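Local coordinates for protein transmembrane oligosaccharyl transferase, putative (Archaeoglobus fulgidus, PDB 3VGP) that is a putative transmembrane oligosaccharyl transferase of the AglB family, represented here by its C-terminal globular domain, at residues Phe58-Thr70 / Lys104-Val116. The protein carries 1 engineered substitution. Numbering follows the deposited sequence.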
# COMPACT_ATOMS: atom_id res chain seq x y z
N PHE A 58 -2.99 8.58 -11.00
CA PHE A 58 -2.42 7.24 -10.92
C PHE A 58 -0.93 7.18 -10.64
O PHE A 58 -0.51 6.48 -9.72
CB PHE A 58 -2.69 6.46 -12.21
CG PHE A 58 -2.16 5.06 -12.17
CD1 PHE A 58 -2.77 4.09 -11.39
CD2 PHE A 58 -1.00 4.72 -12.87
CE1 PHE A 58 -2.24 2.81 -11.29
CE2 PHE A 58 -0.46 3.44 -12.78
CZ PHE A 58 -1.09 2.48 -11.99
N GLN A 59 -0.13 7.89 -11.43
CA GLN A 59 1.31 7.90 -11.26
C GLN A 59 1.76 8.40 -9.89
O GLN A 59 2.68 7.83 -9.29
CB GLN A 59 1.97 8.75 -12.36
CG GLN A 59 3.48 8.63 -12.41
CD GLN A 59 3.94 7.20 -12.60
OE1 GLN A 59 3.54 6.52 -13.55
NE2 GLN A 59 4.80 6.72 -11.69
N ALA A 60 1.13 9.46 -9.40
CA ALA A 60 1.48 10.01 -8.10
C ALA A 60 1.19 8.98 -7.02
O ALA A 60 1.96 8.81 -6.08
CB ALA A 60 0.70 11.30 -7.84
N GLY A 61 0.06 8.29 -7.16
CA GLY A 61 -0.31 7.28 -6.19
C GLY A 61 0.67 6.12 -6.20
O GLY A 61 0.98 5.55 -5.15
N ALA A 62 1.17 5.78 -7.38
CA ALA A 62 2.12 4.68 -7.52
C ALA A 62 3.45 5.05 -6.87
O ALA A 62 4.05 4.25 -6.15
CB ALA A 62 2.33 4.35 -9.00
N VAL A 63 3.91 6.27 -7.11
CA VAL A 63 5.17 6.72 -6.53
C VAL A 63 5.02 6.78 -5.02
O VAL A 63 5.93 6.39 -4.30
CB VAL A 63 5.58 8.09 -7.08
CG1 VAL A 63 6.80 8.60 -6.32
CG2 VAL A 63 5.90 7.98 -8.56
N ASP A 64 3.88 7.28 -4.55
CA ASP A 64 3.64 7.36 -3.10
C ASP A 64 3.77 5.97 -2.49
O ASP A 64 4.49 5.77 -1.52
CB ASP A 64 2.22 7.86 -2.79
CG ASP A 64 2.03 9.35 -3.02
OD1 ASP A 64 3.03 10.08 -3.18
OD2 ASP A 64 0.86 9.78 -3.02
N ALA A 65 3.05 5.01 -3.06
CA ALA A 65 3.07 3.65 -2.54
C ALA A 65 4.45 3.00 -2.61
O ALA A 65 4.87 2.33 -1.68
CB ALA A 65 2.04 2.79 -3.27
N ALA A 66 5.16 3.21 -3.71
CA ALA A 66 6.48 2.63 -3.87
C ALA A 66 7.47 3.21 -2.85
O ALA A 66 8.23 2.48 -2.22
CB ALA A 66 6.99 2.85 -5.29
N LYS A 67 7.45 4.53 -2.68
CA LYS A 67 8.35 5.17 -1.72
C LYS A 67 8.02 4.70 -0.30
O LYS A 67 8.91 4.50 0.53
CB LYS A 67 8.21 6.69 -1.79
CG LYS A 67 8.75 7.32 -3.07
CD LYS A 67 10.27 7.26 -3.14
CE LYS A 67 10.78 8.05 -4.35
NZ LYS A 67 12.27 8.00 -4.47
N PHE A 68 6.73 4.52 -0.04
CA PHE A 68 6.28 4.08 1.27
C PHE A 68 6.71 2.65 1.54
O PHE A 68 7.32 2.36 2.57
CB PHE A 68 4.75 4.18 1.34
CG PHE A 68 4.15 3.63 2.60
CD1 PHE A 68 3.91 4.45 3.69
CD2 PHE A 68 3.82 2.28 2.69
CE1 PHE A 68 3.35 3.94 4.86
CE2 PHE A 68 3.26 1.76 3.86
CZ PHE A 68 3.03 2.60 4.94
N PHE A 69 6.40 1.75 0.61
CA PHE A 69 6.74 0.34 0.79
C PHE A 69 8.24 0.06 0.85
O PHE A 69 8.67 -0.79 1.63
CB PHE A 69 6.08 -0.51 -0.31
CG PHE A 69 4.59 -0.67 -0.14
CD1 PHE A 69 4.04 -0.95 1.12
CD2 PHE A 69 3.73 -0.57 -1.23
CE1 PHE A 69 2.66 -1.12 1.28
CE2 PHE A 69 2.35 -0.74 -1.09
CZ PHE A 69 1.81 -1.02 0.17
N THR A 70 9.03 0.78 0.06
CA THR A 70 10.47 0.57 0.05
C THR A 70 11.24 1.32 1.12
O THR A 70 12.47 1.18 1.23
CB THR A 70 11.08 0.91 -1.34
OG1 THR A 70 10.79 2.27 -1.68
CG2 THR A 70 10.49 0.00 -2.40
N LYS A 104 5.52 -8.46 -7.57
CA LYS A 104 5.44 -7.11 -8.11
C LYS A 104 6.42 -6.22 -7.37
O LYS A 104 6.52 -5.03 -7.65
CB LYS A 104 4.01 -6.56 -7.94
CG LYS A 104 2.98 -7.24 -8.82
CD LYS A 104 1.56 -6.76 -8.51
CE LYS A 104 0.55 -7.47 -9.41
NZ LYS A 104 -0.85 -7.04 -9.16
N PHE A 105 7.16 -6.78 -6.41
CA PHE A 105 8.12 -5.98 -5.66
C PHE A 105 9.19 -5.36 -6.56
O PHE A 105 9.60 -4.22 -6.34
CB PHE A 105 8.75 -6.78 -4.53
CG PHE A 105 9.56 -5.94 -3.58
CD1 PHE A 105 10.94 -6.04 -3.54
CD2 PHE A 105 8.93 -5.00 -2.77
CE1 PHE A 105 11.70 -5.22 -2.71
CE2 PHE A 105 9.68 -4.16 -1.94
CZ PHE A 105 11.07 -4.27 -1.91
N PRO A 106 9.67 -6.10 -7.57
CA PRO A 106 10.69 -5.46 -8.41
C PRO A 106 10.12 -4.22 -9.11
O PRO A 106 10.80 -3.22 -9.27
CB PRO A 106 11.06 -6.57 -9.40
CG PRO A 106 10.92 -7.81 -8.54
CD PRO A 106 9.60 -7.54 -7.84
N ALA A 107 8.85 -4.30 -9.52
CA ALA A 107 8.19 -3.18 -10.18
C ALA A 107 8.09 -2.02 -9.20
O ALA A 107 8.31 -0.87 -9.56
CB ALA A 107 6.80 -3.60 -10.67
N ILE A 108 7.74 -2.34 -7.96
CA ILE A 108 7.62 -1.32 -6.93
C ILE A 108 8.98 -0.64 -6.75
O ILE A 108 9.06 0.59 -6.68
CB ILE A 108 7.15 -1.94 -5.59
CG1 ILE A 108 5.67 -2.33 -5.70
CG2 ILE A 108 7.37 -0.97 -4.45
CD1 ILE A 108 5.14 -3.11 -4.49
N MSE A 109 10.04 -1.44 -6.68
CA MSE A 109 11.38 -0.89 -6.52
C MSE A 109 11.73 0.05 -7.67
O MSE A 109 12.30 1.12 -7.45
CB MSE A 109 12.41 -2.02 -6.45
CG MSE A 109 12.40 -2.78 -5.14
SE MSE A 109 13.92 -3.95 -4.98
CE MSE A 109 15.27 -2.60 -4.71
N ARG A 110 11.40 -0.34 -8.90
CA ARG A 110 11.69 0.50 -10.07
C ARG A 110 11.00 1.85 -9.97
O ARG A 110 11.61 2.89 -10.22
CB ARG A 110 11.27 -0.19 -11.37
CG ARG A 110 12.01 -1.47 -11.68
CD ARG A 110 11.88 -1.86 -13.14
NE ARG A 110 12.43 -3.19 -13.39
CZ ARG A 110 11.80 -4.32 -13.10
NH1 ARG A 110 10.58 -4.28 -12.57
NH2 ARG A 110 12.37 -5.49 -13.35
N ILE A 111 9.71 1.83 -9.63
CA ILE A 111 8.94 3.06 -9.50
C ILE A 111 9.50 3.95 -8.40
O ILE A 111 9.44 5.18 -8.49
CB ILE A 111 7.45 2.75 -9.21
CG1 ILE A 111 6.83 2.02 -10.41
CG2 ILE A 111 6.69 4.04 -8.92
CD1 ILE A 111 6.87 2.81 -11.70
N ALA A 112 10.06 3.33 -7.36
CA ALA A 112 10.65 4.07 -6.25
C ALA A 112 12.00 4.65 -6.66
O ALA A 112 12.61 5.40 -5.89
CB ALA A 112 10.81 3.16 -5.04
N GLY A 113 12.48 4.28 -7.84
CA GLY A 113 13.75 4.80 -8.32
C GLY A 113 14.96 3.89 -8.17
O GLY A 113 16.09 4.32 -8.39
N TYR A 114 14.74 2.63 -7.79
CA TYR A 114 15.85 1.71 -7.63
C TYR A 114 16.12 0.95 -8.93
O TYR A 114 15.19 0.60 -9.66
CB TYR A 114 15.57 0.72 -6.49
CG TYR A 114 15.48 1.36 -5.13
CD1 TYR A 114 16.63 1.71 -4.42
CD2 TYR A 114 14.24 1.65 -4.56
CE1 TYR A 114 16.54 2.33 -3.17
CE2 TYR A 114 14.15 2.26 -3.31
CZ TYR A 114 15.30 2.60 -2.63
OH TYR A 114 15.20 3.21 -1.40
N ASN A 115 17.39 0.72 -9.21
CA ASN A 115 17.79 -0.00 -10.41
C ASN A 115 17.85 -1.48 -10.05
O ASN A 115 18.92 -2.09 -10.04
CB ASN A 115 19.17 0.47 -10.87
CG ASN A 115 19.45 0.13 -12.31
OD1 ASN A 115 19.14 -0.97 -12.77
ND2 ASN A 115 20.05 1.07 -13.03
N VAL A 116 16.69 -2.05 -9.74
CA VAL A 116 16.58 -3.44 -9.33
C VAL A 116 17.19 -4.45 -10.31
O VAL A 116 17.64 -5.52 -9.91
CB VAL A 116 15.09 -3.82 -9.11
CG1 VAL A 116 14.34 -3.77 -10.44
CG2 VAL A 116 14.98 -5.19 -8.48
O HOH W 1 12.35 4.36 -1.13
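Ala66 of helix 58-69 points its CB toward segment 104-116. Ala66 CB lies 3.4 Å from Ile108 O and 3.8 Å from Ala112 CB. The helix axes approach to 8.3 Å and cross not far from a right angle (-105°), consistent with the small side chains there. Ile111 is a knob in the hole formed by Gln59, Ala62, Val63 and Ala66. Ile111 CG2 enters this hole because it stands anti to the backbone N, and it meets Val63 CG2 at 4.0 Å. Ile108 uses its two branches differently: CG2 packs on Ala66 and Thr70, while CD1 approaches the Phe69 ring obliquely. Ile108 and Ile111 also touch Trp38, and Phe105 and Met109 pack on helix 121-129.

The methyl and hydroxyl of Thr70 have different partners. Thr70 CG2 and Ile108 CG2 meet at 3.9 Å as the side chains run past each other in opposite directions. Thr70 OG1 donates to Ala66 O at 2.6 Å, from the opposite face of that carbonyl to Thr70 N. A water joins Thr70 OG1 to Tyr114 OH.

Lys67 bends at chi2 (-70°), and Lys67 NZ donates to Ala112 O at 3.0 Å. The mostly apolar contact thus holds one buried, satisfied hydroxyl. At its exposed side, the Lys67 ammonium probably offsets the partial negative charge of the Ala112 carbonyl, next to Gly113 of the Schellman motif.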